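Local coordinates for protein triosephosphate isomerase (Trichomonas vaginalis, PDB 4O4V) that probably catalyses the interconversion of D-glyceraldehyde 3-phosphate and dihydroxyacetone phosphate in glycolysis and gluconeogenesis, working as a homodimer with a TIM-barrel fold, at residues 8-13 / 21-26; 38-43 / 48-53; 96-101 / 143-148. One frame throughout, in Å; residues are numbered along the deposited sequence.

Contact 1. Residues 8-13 / 21-26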
ATOM      1  N   GLY A   8       7.379  16.858   4.448  1.00  7.25           N
ATOM      2  CA  GLY A   8       8.290  16.214   3.519  1.00  7.76           C
ATOM      3  C   GLY A   8       7.713  14.912   3.019  1.00  8.22           C
ATOM      4  O   GLY A   8       7.698  13.932   3.793  1.00 10.55           O
ATOM      5  N   ASN A   9       7.315  14.823   1.768  1.00  7.24           N
ATOM      6  CA  ASN A   9       6.771  13.587   1.202  1.00  6.73           C
ATOM      7  C   ASN A   9       7.890  12.842   0.486  1.00  6.24           C
ATOM      8  O   ASN A   9       8.266  13.201  -0.628  1.00  7.28           O
ATOM      9  CB  ASN A   9       5.645  13.929   0.234  1.00  7.95           C
ATOM     10  CG  ASN A   9       5.017  12.709  -0.379  1.00  7.12           C
ATOM     11  OD1 ASN A   9       5.258  11.573   0.063  1.00  7.53           O
ATOM     12  ND2 ASN A   9       4.173  12.919  -1.362  1.00  7.72           N
ATOM     13  N   TRP A  10       8.416  11.804   1.116  1.00  6.68           N
ATOM     14  CA  TRP A  10       9.453  10.983   0.484  1.00  6.81           C
ATOM     15  C   TRP A  10       8.945  10.231  -0.731  1.00  6.93           C
ATOM     16  O   TRP A  10       9.759   9.769  -1.532  1.00  8.21           O
ATOM     17  CB  TRP A  10      10.018   9.973   1.466  1.00  7.09           C
ATOM     18  CG  TRP A  10      10.811  10.554   2.597  1.00  7.78           C
ATOM     19  CD1 TRP A  10      10.964  11.865   2.949  1.00  8.50           C
ATOM     20  CD2 TRP A  10      11.543   9.788   3.557  1.00  8.18           C
ATOM     21  NE1 TRP A  10      11.754  11.955   4.089  1.00  9.31           N
ATOM     22  CE2 TRP A  10      12.128  10.692   4.466  1.00  9.78           C
ATOM     23  CE3 TRP A  10      11.778   8.416   3.720  1.00  9.03           C
ATOM     24  CZ2 TRP A  10      12.921  10.267   5.549  1.00 11.16           C
ATOM     25  CZ3 TRP A  10      12.565   8.000   4.802  1.00 10.21           C
ATOM     26  CH2 TRP A  10      13.127   8.922   5.687  1.00 11.13           C
ATOM     27  N   LYS A  11       7.636  10.076  -0.869  1.00  6.51           N
ATOM     28  CA  LYS A  11       7.024   9.269  -1.923  1.00  6.85           C
ATOM     29  C   LYS A  11       7.558   7.852  -1.795  1.00  6.89           C
ATOM     30  O   LYS A  11       7.758   7.367  -0.676  1.00  7.23           O
ATOM     31  CB  LYS A  11       7.173   9.870  -3.323  1.00  6.90           C
ATOM     32  CG  LYS A  11       6.712  11.342  -3.387  1.00  7.29           C
ATOM     33  CD  LYS A  11       6.728  11.892  -4.788  1.00  8.37           C
ATOM     34  CE  LYS A  11       6.260  13.331  -4.821  1.00  8.88           C
ATOM     35  NZ  LYS A  11       6.132  13.787  -6.225  1.00 10.12           N
ATOM     36  N   ALA A  12       7.772   7.138  -2.886  1.00  6.77           N
ATOM     37  CA  ALA A  12       8.272   5.755  -2.836  1.00  7.30           C
ATOM     38  C   ALA A  12       9.798   5.763  -2.869  1.00  7.52           C
ATOM     39  O   ALA A  12      10.426   5.329  -3.833  1.00  8.09           O
ATOM     40  CB  ALA A  12       7.690   4.911  -3.951  1.00  7.55           C
ATOM     41  N   ASN A  13      10.364   6.289  -1.800  1.00  7.26           N
ATOM     42  CA  ASN A  13      11.812   6.448  -1.676  1.00  7.58           C
ATOM     43  C   ASN A  13      12.156   6.459  -0.200  1.00  7.99           C
ATOM     44  O   ASN A  13      11.291   6.720   0.643  1.00  7.98           O
ATOM     45  CB  ASN A  13      12.281   7.806  -2.217  1.00  8.18           C
ATOM     46  CG  ASN A  13      11.988   8.033  -3.663  1.00  9.53           C
ATOM     47  OD1 ASN A  13      12.739   7.568  -4.542  1.00 11.08           O
ATOM     48  ND2 ASN A  13      10.925   8.757  -3.956  1.00  9.79           N
ATOM     49  N   GLU A  21      17.707   5.481   7.109  1.00 10.45           N
ATOM     50  CA  GLU A  21      18.376   5.815   8.363  1.00 10.61           C
ATOM     51  C   GLU A  21      19.378   6.943   8.178  1.00 10.96           C
ATOM     52  O   GLU A  21      19.507   7.798   9.052  1.00 11.31           O
ATOM     53  CB  GLU A  21      19.018   4.586   8.979  1.00 12.96           C
ATOM     54  CG  GLU A  21      17.994   3.592   9.536  1.00 16.87           C
ATOM     55  CD  GLU A  21      18.580   2.259   9.938  1.00 25.67           C
ATOM     56  OE1 GLU A  21      19.684   1.905   9.476  1.00 31.20           O
ATOM     57  OE2 GLU A  21      17.913   1.567  10.722  1.00 35.49           O
ATOM     58  N   LYS A  22      20.098   6.957   7.064  1.00 10.65           N
ATOM     59  CA  LYS A  22      21.026   8.052   6.784  1.00 11.48           C
ATOM     60  C   LYS A  22      20.274   9.377   6.651  1.00 11.15           C
ATOM     61  O   LYS A  22      20.727  10.415   7.138  1.00 11.70           O
ATOM     62  CB  LYS A  22      21.812   7.736   5.511  1.00 13.37           C
ATOM     63  N   LEU A  23      19.141   9.359   5.962  1.00  9.89           N
ATOM     64  CA  LEU A  23      18.349  10.572   5.793  1.00 10.54           C
ATOM     65  C   LEU A  23      17.875  11.071   7.154  1.00  9.18           C
ATOM     66  O   LEU A  23      17.909  12.278   7.436  1.00  9.92           O
ATOM     67  CB  LEU A  23      17.166  10.276   4.897  1.00 11.43           C
ATOM     68  CG  LEU A  23      16.183  11.401   4.596  1.00 18.01           C
ATOM     69  CD1 LEU A  23      16.883  12.670   4.199  1.00 20.70           C
ATOM     70  CD2 LEU A  23      15.259  10.940   3.489  1.00 17.74           C
ATOM     71  N   ILE A  24      17.407  10.176   8.003  1.00  9.39           N
ATOM     72  CA  ILE A  24      16.974  10.550   9.338  1.00  9.82           C
ATOM     73  C   ILE A  24      18.102  11.189  10.141  1.00 10.15           C
ATOM     74  O   ILE A  24      17.903  12.192  10.833  1.00 10.53           O
ATOM     75  CB  ILE A  24      16.411   9.340  10.085  1.00 10.19           C
ATOM     76  CG1 ILE A  24      15.102   8.889   9.437  1.00 10.69           C
ATOM     77  CG2 ILE A  24      16.170   9.654  11.568  1.00 12.09           C
ATOM     78  CD1 ILE A  24      14.704   7.437   9.794  1.00 12.36           C
ATOM     79  N   GLU A  25      19.291  10.621  10.071  1.00 10.08           N
ATOM     80  CA  GLU A  25      20.432  11.215  10.778  1.00 12.21           C
ATOM     81  C   GLU A  25      20.671  12.652  10.331  1.00 11.32           C
ATOM     82  O   GLU A  25      20.930  13.537  11.179  1.00 13.00           O
ATOM     83  CB  GLU A  25      21.679  10.369  10.554  1.00 15.01           C
ATOM     84  N   MET A  26      20.556  12.934   9.044  0.64 11.52           N
ATOM     85  CA  MET A  26      20.752  14.294   8.538  0.64 12.94           C
ATOM     86  C   MET A  26      19.666  15.234   9.012  0.64 11.29           C
ATOM     87  O   MET A  26      19.929  16.376   9.385  0.64 12.71           O
ATOM     88  CB  MET A  26      20.820  14.273   7.016  0.64 13.16           C
ATOM     89  CG  MET A  26      20.976  15.656   6.347  0.64 18.68           C
ATOM     90  SD  MET A  26      19.482  16.676   6.151  0.64 17.53           S
ATOM     91  CE  MET A  26      18.600  15.812   4.877  0.64 23.41           C
TER
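Trp10 and Leu23 form a buried apolar contact between the loop that leaves strand 5-9 and the inner side of helix 17-28, the strand and helix that begin the TIM barrel. No hydrogen bond crosses it, and on the 8-13 side Trp10 alone takes part. Trp10 and Leu23 reach out from opposite directions, and one methyl of the leucine, CD2, lies over a face of the indole as a CH-pi contact with the six-membered ring. That methyl sits 27° off the ring normal, displaced toward the rim near CE2 and CZ2. Its closest approach is modelled shorter than carbons normally allow, so the exact spacing is doubtful. Behind it, Leu23 CG is 3.6 Å from Trp10 CZ2. With CG anti to the backbone N (chi1 179°), the leucine's branch point is carried toward the indole, and chi2 (47°) then sets CD2 over the ring. Ile24 arrives differently, alongside the edge of the indole and near its plane, with CG1 4.2 Å from Trp10 CH2.

The loop that carries the tryptophan is held by its neighbours. Asn9 OD1 accepts from Lys11 N at 3.0 Å, closing an Asx turn, with the donor well above the carbonyl plane. Asn13 ND2 returns to Trp10 O at 2.9 Å, nearly along the C=O axis and in the plane of the asparagine amide. Beyond the loop, Lys11 forms a salt bridge with Glu96, and Asn13 OD1 accepts from Asn70 ND2 of the second subunit. An aromatic residue directly after the strand, covered by the following helix, thus closes the first half of a right-handed beta-alpha-beta unit, at the C-terminal strand ends where TIM barrels place their active sites.

Contact 2. Residues 38-43 / 48-53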
ATOM      1  N   VAL A  38       6.647  20.565  11.414  1.00  7.46           N
ATOM      2  CA  VAL A  38       7.267  19.722  10.396  1.00  7.72           C
ATOM      3  C   VAL A  38       6.797  18.302  10.522  1.00  6.87           C
ATOM      4  O   VAL A  38       6.810  17.714  11.628  1.00  8.10           O
ATOM      5  CB  VAL A  38       8.809  19.778  10.487  1.00  8.03           C
ATOM      6  CG1 VAL A  38       9.450  18.979   9.348  1.00  9.16           C
ATOM      7  CG2 VAL A  38       9.312  21.226  10.502  1.00  9.82           C
ATOM      8  N   VAL A  39       6.395  17.732   9.398  1.00  7.07           N
ATOM      9  CA  VAL A  39       5.920  16.361   9.325  1.00  7.69           C
ATOM     10  C   VAL A  39       6.710  15.682   8.204  1.00  7.75           C
ATOM     11  O   VAL A  39       6.967  16.308   7.165  1.00  9.68           O
ATOM     12  CB  VAL A  39       4.416  16.382   9.076  1.00  9.70           C
ATOM     13  CG1 VAL A  39       3.845  15.012   8.782  1.00 12.07           C
ATOM     14  CG2 VAL A  39       3.674  16.978  10.259  1.00  9.74           C
ATOM     15  N   VAL A  40       7.087  14.424   8.389  1.00  7.02           N
ATOM     16  CA  VAL A  40       7.850  13.658   7.408  1.00  7.56           C
ATOM     17  C   VAL A  40       7.069  12.402   7.079  1.00  7.10           C
ATOM     18  O   VAL A  40       6.791  11.595   7.979  1.00  7.64           O
ATOM     19  CB  VAL A  40       9.229  13.288   7.935  1.00  8.19           C
ATOM     20  CG1 VAL A  40       9.992  12.497   6.874  1.00  9.70           C
ATOM     21  CG2 VAL A  40      10.014  14.565   8.345  1.00 11.25           C
ATOM     22  N   ALA A  41       6.717  12.247   5.800  1.00  6.77           N
ATOM     23  CA  ALA A  41       5.941  11.097   5.311  1.00  7.19           C
ATOM     24  C   ALA A  41       6.845  10.135   4.559  1.00  7.11           C
ATOM     25  O   ALA A  41       7.637  10.561   3.700  1.00  7.81           O
ATOM     26  CB  ALA A  41       4.815  11.557   4.413  1.00  8.26           C
ATOM     27  N   ALA A  42       6.735   8.842   4.860  1.00  6.99           N
ATOM     28  CA  ALA A  42       7.626   7.822   4.304  1.00  7.23           C
ATOM     29  C   ALA A  42       6.832   6.584   3.927  1.00  6.49           C
ATOM     30  O   ALA A  42       5.706   6.390   4.401  1.00  7.35           O
ATOM     31  CB  ALA A  42       8.692   7.482   5.312  1.00  8.67           C
ATOM     32  N   PRO A  43       7.435   5.687   3.141  1.00  6.73           N
ATOM     33  CA  PRO A  43       6.779   4.405   2.823  1.00  6.56           C
ATOM     34  C   PRO A  43       6.429   3.615   4.070  1.00  6.25           C
ATOM     35  O   PRO A  43       7.151   3.643   5.073  1.00  6.90           O
ATOM     36  CB  PRO A  43       7.838   3.671   1.990  1.00  7.10           C
ATOM     37  CG  PRO A  43       8.610   4.775   1.340  1.00  7.64           C
ATOM     38  CD  PRO A  43       8.674   5.867   2.357  1.00  7.28           C
ATOM     39  N   PRO A  48       8.115   2.371  10.937  1.00  8.60           N
ATOM     40  CA  PRO A  48       8.625   2.055  12.276  1.00  9.85           C
ATOM     41  C   PRO A  48       9.989   2.668  12.578  1.00  9.33           C
ATOM     42  O   PRO A  48      10.212   3.185  13.660  1.00 10.49           O
ATOM     43  CB  PRO A  48       8.613   0.528  12.311  1.00 10.81           C
ATOM     44  CG  PRO A  48       7.519   0.158  11.343  1.00  9.72           C
ATOM     45  CD  PRO A  48       7.694   1.154  10.217  1.00  9.65           C
ATOM     46  N   THR A  49      10.915   2.528  11.636  0.53  8.29           N
ATOM     47  CA  THR A  49      12.258   3.114  11.714  0.53  9.23           C
ATOM     48  C   THR A  49      12.140   4.591  12.008  0.53  8.88           C
ATOM     49  O   THR A  49      12.788   5.133  12.909  0.53  8.95           O
ATOM     50  CB  THR A  49      13.019   2.967  10.373  0.53  7.97           C
ATOM     51  OG1 THR A  49      13.265   1.592  10.114  0.53 11.22           O
ATOM     52  CG2 THR A  49      14.354   3.662  10.414  0.53  9.19           C
ATOM     53  N   LEU A  50      11.317   5.241  11.205  0.53  8.79           N
ATOM     54  CA  LEU A  50      11.207   6.683  11.236  0.53  9.53           C
ATOM     55  C   LEU A  50      10.624   7.162  12.576  0.53 10.08           C
ATOM     56  O   LEU A  50      11.105   8.108  13.178  0.53 10.83           O
ATOM     57  CB  LEU A  50      10.386   7.171  10.027  0.53 11.19           C
ATOM     58  CG  LEU A  50      10.221   8.672   9.792  0.53 10.85           C
ATOM     59  CD1 LEU A  50      11.533   9.360   9.593  0.53  9.47           C
ATOM     60  CD2 LEU A  50       9.329   8.931   8.629  0.53  9.91           C
ATOM     61  N   GLN A  51       9.602   6.475  13.062  1.00 10.19           N
ATOM     62  CA  GLN A  51       8.997   6.773  14.326  1.00 12.07           C
ATOM     63  C   GLN A  51       9.982   6.574  15.464  1.00 13.02           C
ATOM     64  O   GLN A  51      10.023   7.394  16.404  1.00 14.20           O
ATOM     65  CB  GLN A  51       7.714   5.962  14.528  1.00 11.57           C
ATOM     66  CG  GLN A  51       7.009   6.233  15.863  1.00 13.56           C
ATOM     67  CD  GLN A  51       6.391   7.611  15.948  1.00 12.63           C
ATOM     68  OE1 GLN A  51       6.227   8.312  14.959  1.00 12.81           O
ATOM     69  NE2 GLN A  51       6.039   8.014  17.163  1.00 17.95           N
ATOM     70  N   GLN A  52      10.773   5.502  15.432  1.00 11.30           N
ATOM     71  CA  GLN A  52      11.776   5.255  16.454  1.00 13.55           C
ATOM     72  C   GLN A  52      12.879   6.303  16.475  1.00 12.80           C
ATOM     73  O   GLN A  52      13.284   6.769  17.556  1.00 14.94           O
ATOM     74  CB  GLN A  52      12.377   3.872  16.231  1.00 13.82           C
ATOM     75  N   LYS A  53      13.368   6.711  15.310  1.00 11.29           N
ATOM     76  CA  LYS A  53      14.617   7.451  15.213  1.00 11.23           C
ATOM     77  C   LYS A  53      14.503   8.940  14.929  1.00 11.34           C
ATOM     78  O   LYS A  53      15.441   9.677  15.208  1.00 12.22           O
ATOM     79  CB  LYS A  53      15.503   6.815  14.169  1.00 11.83           C
ATOM     80  CG  LYS A  53      15.916   5.411  14.534  1.00 14.49           C
ATOM     81  CD  LYS A  53      16.793   4.764  13.463  1.00 18.21           C
ATOM     82  CE  LYS A  53      17.269   3.361  13.874  1.00 23.81           C
ATOM     83  NZ  LYS A  53      16.165   2.371  13.957  1.00 31.38           N
TER
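Leu50 points from helix 47-53 at the outer side of strand 37-41, and a single methyl, CD2, makes the closest contacts with both Val40 and Ala42. Leu50 is modelled in two conformers; the contacts of CD2 hold for one of them and are less certain for that reason. In that conformer chi1 of -176° turns the branch point away from the backbone N and toward the strand. CD2 is 3.7 Å from Ala42 CB, and 4.0 Å from Val40 CG1 in a direction roughly at right angles to the first. It also lies 3.7 Å from Val40 O, a van der Waals approach of a methyl to a carbonyl and not a bond.

Val40 and Leu50 meet at a slant, not end on. The valine offers CG1, the branch anti to its own backbone N, while CG2 lies on the side of that nitrogen. Ala42, two residues on, brings only a methyl; since both CB atoms point toward the helix, the leucine tip meets the same side of the chain twice. Between them Ala41 points away, into the barrel, where its methyl packs on Ser61 and Ile91.

The side-chain contacts are apolar and all three residues are buried, making a small helix-on-strand seam in the outer layer of the barrel. Leu50 also touches Val60 of strand 59-62 and Ile24 of helix 17-28, while Val40 and Ala42 both lie against Trp10. Helix 47-53 therefore packs beside helix 17-28 and over the neighbouring parallel strands 37-41 and 59-62, whose backbones are joined at Val40 by hydrogen bonds to Lys59 and Ser61.

Contact 3. Residues 96-101 / 143-148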
ATOM      1  N   GLU A  96      -0.603  11.421  -7.368  1.00  7.54           N
ATOM      2  CA  GLU A  96      -0.124  10.142  -7.869  1.00  8.01           C
ATOM      3  C   GLU A  96      -1.107   9.022  -7.576  1.00  8.00           C
ATOM      4  O   GLU A  96      -1.249   8.097  -8.386  1.00  9.20           O
ATOM      5  CB  GLU A  96       1.282   9.892  -7.294  1.00  8.24           C
ATOM      6  CG  GLU A  96       2.307  10.874  -7.859  1.00  8.52           C
ATOM      7  CD  GLU A  96       3.493  11.150  -6.987  1.00  8.67           C
ATOM      8  OE1 GLU A  96       3.725  10.473  -5.962  1.00  8.51           O
ATOM      9  OE2 GLU A  96       4.253  12.099  -7.349  1.00  9.94           O
ATOM     10  N   ARG A  97      -1.761   9.072  -6.431  1.00  7.72           N
ATOM     11  CA  ARG A  97      -2.765   8.080  -6.105  1.00  8.69           C
ATOM     12  C   ARG A  97      -4.081   8.276  -6.855  1.00  8.04           C
ATOM     13  O   ARG A  97      -4.722   7.301  -7.257  1.00  9.50           O
ATOM     14  CB  ARG A  97      -2.991   7.971  -4.609  1.00  8.54           C
ATOM     15  CG  ARG A  97      -1.711   7.628  -3.865  1.00  8.33           C
ATOM     16  CD  ARG A  97      -1.951   6.900  -2.558  1.00  8.51           C
ATOM     17  NE  ARG A  97      -2.592   5.597  -2.739  1.00  8.80           N
ATOM     18  CZ  ARG A  97      -1.963   4.490  -3.114  1.00  9.49           C
ATOM     19  NH1 ARG A  97      -0.659   4.487  -3.304  1.00  9.26           N
ATOM     20  NH2 ARG A  97      -2.655   3.368  -3.273  1.00 10.40           N
ATOM     21  N   ARG A  98      -4.477   9.522  -7.078  1.00  8.22           N
ATOM     22  CA  ARG A  98      -5.673   9.808  -7.867  1.00  9.46           C
ATOM     23  C   ARG A  98      -5.449   9.352  -9.293  1.00  9.99           C
ATOM     24  O   ARG A  98      -6.357   8.821  -9.939  1.00 11.83           O
ATOM     25  CB  ARG A  98      -5.997  11.303  -7.825  1.00  9.75           C
ATOM     26  CG  ARG A  98      -6.460  11.793  -6.472  1.00  8.74           C
ATOM     27  CD  ARG A  98      -6.738  13.293  -6.526  1.00  9.13           C
ATOM     28  NE  ARG A  98      -7.197  13.925  -5.296  1.00  8.10           N
ATOM     29  CZ  ARG A  98      -8.449  14.249  -5.019  1.00  8.28           C
ATOM     30  NH1 ARG A  98      -9.452  13.840  -5.787  1.00  9.15           N
ATOM     31  NH2 ARG A  98      -8.698  14.985  -3.957  1.00  9.38           N
ATOM     32  N   ASP A  99      -4.267   9.598  -9.828  1.00 10.80           N
ATOM     33  CA  ASP A  99      -4.073   9.495 -11.252  1.00 14.08           C
ATOM     34  C   ASP A  99      -3.502   8.161 -11.674  1.00 17.74           C
ATOM     35  O   ASP A  99      -3.891   7.705 -12.763  1.00 22.75           O
ATOM     36  CB  ASP A  99      -3.219  10.695 -11.754  1.00 18.43           C
ATOM     37  CG  ASP A  99      -3.907  12.090 -11.538  1.00 23.66           C
ATOM     38  OD1 ASP A  99      -5.121  12.184 -11.199  1.00 21.39           O
ATOM     39  OD2 ASP A  99      -3.224  13.128 -11.732  1.00 26.44           O
ATOM     40  N   ILE A 100      -2.570   7.558 -10.917  1.00 14.94           N
ATOM     41  CA  ILE A 100      -1.965   6.265 -11.239  1.00 15.93           C
ATOM     42  C   ILE A 100      -2.734   5.114 -10.593  1.00 15.62           C
ATOM     43  O   ILE A 100      -3.036   4.093 -11.241  1.00 17.68           O
ATOM     44  CB  ILE A 100      -0.469   6.192 -10.792  1.00 15.77           C
ATOM     45  CG1 ILE A 100       0.339   7.318 -11.444  1.00 22.36           C
ATOM     46  CG2 ILE A 100       0.103   4.823 -11.121  1.00 18.85           C
ATOM     47  CD1 ILE A 100       1.779   7.443 -10.943  1.00 22.92           C
ATOM     48  N   LEU A 101      -3.074   5.268  -9.310  1.00 13.00           N
ATOM     49  CA  LEU A 101      -3.842   4.249  -8.602  1.00 13.38           C
ATOM     50  C   LEU A 101      -5.376   4.467  -8.696  1.00 12.82           C
ATOM     51  O   LEU A 101      -6.159   3.706  -8.123  1.00 16.89           O
ATOM     52  CB  LEU A 101      -3.341   4.074  -7.158  1.00 15.41           C
ATOM     53  CG  LEU A 101      -1.955   3.422  -6.914  1.00 14.89           C
ATOM     54  CD1 LEU A 101      -1.758   2.135  -7.756  1.00 17.13           C
ATOM     55  CD2 LEU A 101      -0.806   4.378  -7.146  1.00 16.58           C
ATOM     56  N   SER A 143     -12.775  23.521  -6.584  1.00 11.68           N
ATOM     57  CA  SER A 143     -13.948  23.638  -5.719  1.00 12.59           C
ATOM     58  C   SER A 143     -14.727  22.332  -5.649  1.00 13.10           C
ATOM     59  O   SER A 143     -15.171  21.936  -4.567  1.00 13.58           O
ATOM     60  CB  SER A 143     -14.864  24.775  -6.158  1.00 13.55           C
ATOM     61  OG  SER A 143     -15.882  25.027  -5.185  1.00 17.21           O
ATOM     62  N   ALA A 144     -14.932  21.648  -6.758  1.00 12.46           N
ATOM     63  CA  ALA A 144     -15.647  20.388  -6.716  1.00 13.57           C
ATOM     64  C   ALA A 144     -14.924  19.397  -5.812  1.00 12.33           C
ATOM     65  O   ALA A 144     -15.564  18.654  -5.073  1.00 13.38           O
ATOM     66  CB  ALA A 144     -15.813  19.814  -8.128  1.00 15.05           C
ATOM     67  N   GLN A 145     -13.591  19.364  -5.882  1.00 10.94           N
ATOM     68  CA  GLN A 145     -12.826  18.454  -5.035  1.00 11.36           C
ATOM     69  C   GLN A 145     -12.989  18.807  -3.557  1.00 11.28           C
ATOM     70  O   GLN A 145     -13.170  17.922  -2.703  1.00 12.49           O
ATOM     71  CB  GLN A 145     -11.351  18.488  -5.408  1.00 10.07           C
ATOM     72  CG  GLN A 145     -11.047  17.939  -6.795  1.00 10.73           C
ATOM     73  CD  GLN A 145      -9.566  17.874  -7.051  1.00 10.00           C
ATOM     74  OE1 GLN A 145      -8.851  18.874  -6.874  1.00 10.05           O
ATOM     75  NE2 GLN A 145      -9.080  16.706  -7.431  1.00 10.01           N
ATOM     76  N   ILE A 146     -12.856  20.085  -3.240  1.00 10.49           N
ATOM     77  CA  ILE A 146     -12.977  20.533  -1.840  1.00 11.72           C
ATOM     78  C   ILE A 146     -14.403  20.336  -1.336  1.00 12.35           C
ATOM     79  O   ILE A 146     -14.605  19.955  -0.182  1.00 12.18           O
ATOM     80  CB  ILE A 146     -12.504  21.977  -1.684  1.00 13.33           C
ATOM     81  CG1 ILE A 146     -11.013  22.118  -2.040  1.00 15.64           C
ATOM     82  CG2 ILE A 146     -12.816  22.511  -0.253  1.00 15.62           C
ATOM     83  CD1 ILE A 146     -10.060  21.443  -1.105  1.00 19.07           C
ATOM     84  N   GLU A 147     -15.395  20.547  -2.187  1.00 12.11           N
ATOM     85  CA  GLU A 147     -16.778  20.322  -1.799  1.00 14.35           C
ATOM     86  C   GLU A 147     -17.098  18.851  -1.551  1.00 13.52           C
ATOM     87  O   GLU A 147     -18.020  18.555  -0.788  1.00 14.96           O
ATOM     88  CB  GLU A 147     -17.730  20.936  -2.834  1.00 16.55           C
ATOM     89  CG  GLU A 147     -17.700  22.464  -2.877  1.00 17.73           C
ATOM     90  CD  GLU A 147     -18.602  23.048  -3.946  1.00 26.00           C
ATOM     91  OE1 GLU A 147     -19.835  23.047  -3.743  1.00 32.80           O
ATOM     92  OE2 GLU A 147     -18.094  23.534  -4.978  1.00 24.01           O
ATOM     93  N   LYS A 148     -16.369  17.927  -2.166  1.00 13.57           N
ATOM     94  CA  LYS A 148     -16.503  16.511  -1.810  1.00 14.62           C
ATOM     95  C   LYS A 148     -15.822  16.185  -0.482  1.00 12.13           C
ATOM     96  O   LYS A 148     -16.283  15.312   0.261  1.00 15.57           O
ATOM     97  CB  LYS A 148     -15.927  15.619  -2.920  1.00 17.06           C
TER
HETATM   98  O   HOH W   1     -11.690  15.482  -3.078  1.00 11.81           O
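Arg98 and Gln145 join two helices of the TIM barrel, the short helix 95-99 after strand 89-92 and helix 138-149 after strand 121-126, through a polar side-chain contact and one bridging water. Along 143-148, Ser143 comes first and keeps to its own helix: its OG donates to Glu147 OE2 at 2.7 Å, one turn on, meeting the carboxylate on its anti side and 31° out of its plane. Ser143 also packs on Ile192 of helix 179-197.

Gln145 is the residue that crosses. Its chain is extended beyond CG (chi2 -174°), carrying the amide out to the arginine, whose own chain runs extended from CG to NE. NE2 settles over one face of the Arg98 guanidinium, offset toward the rim, with NH1 nearest at 3.3 Å and CZ at 3.5 Å. The two planes are 43° apart, so the groups are tilted and do not lie flat on each other. Both nitrogens are donors, and no hydrogen bond joins them. The strongest partners of both groups are outside the two segments: Gln145 OE1 accepts from Gly127 N, which fixes the turn of the amide. Arg98 is gripped by Gly93 O at NE, Asp105 at NH1 and Cys125 O at NH2; the Asp105 salt bridge would offset its charge.

Next along the helix, Ile146 points its CB away from 96-101 and packs on Cys126 and Ile192. Lys148 packs on Asp105, the residue that also pairs with Arg98 NH1 and touches Gln145. The bridge between the segments is made by a water in the plane of the guanidinium, at its edge: it accepts from Arg98 NH2 at 3.2 Å and donates to Gln145 O at 2.9 Å.

Overall arrangement
Contacts 1 and 2 are neighbours in the buried outer layer of the barrel, their centres about 8 Å apart, and each sets a helix against the strand or loop just before it. Backbone bonds between adjacent strands tie them together, and the Trp10 indole lies beside Val40, so their apolar surfaces are continuous. Contact 3 lies on the opposite side of the chain's centre, about 25 Å between centres from each. Only partly buried, it joins helices far apart in sequence and replaces hydrocarbon with a guanidinium, an amide and a water. The Lys11-Glu96 salt bridge links contacts 1 and 3, whereas contacts 2 and 3 do not touch. Segments of all three reach the second subunit.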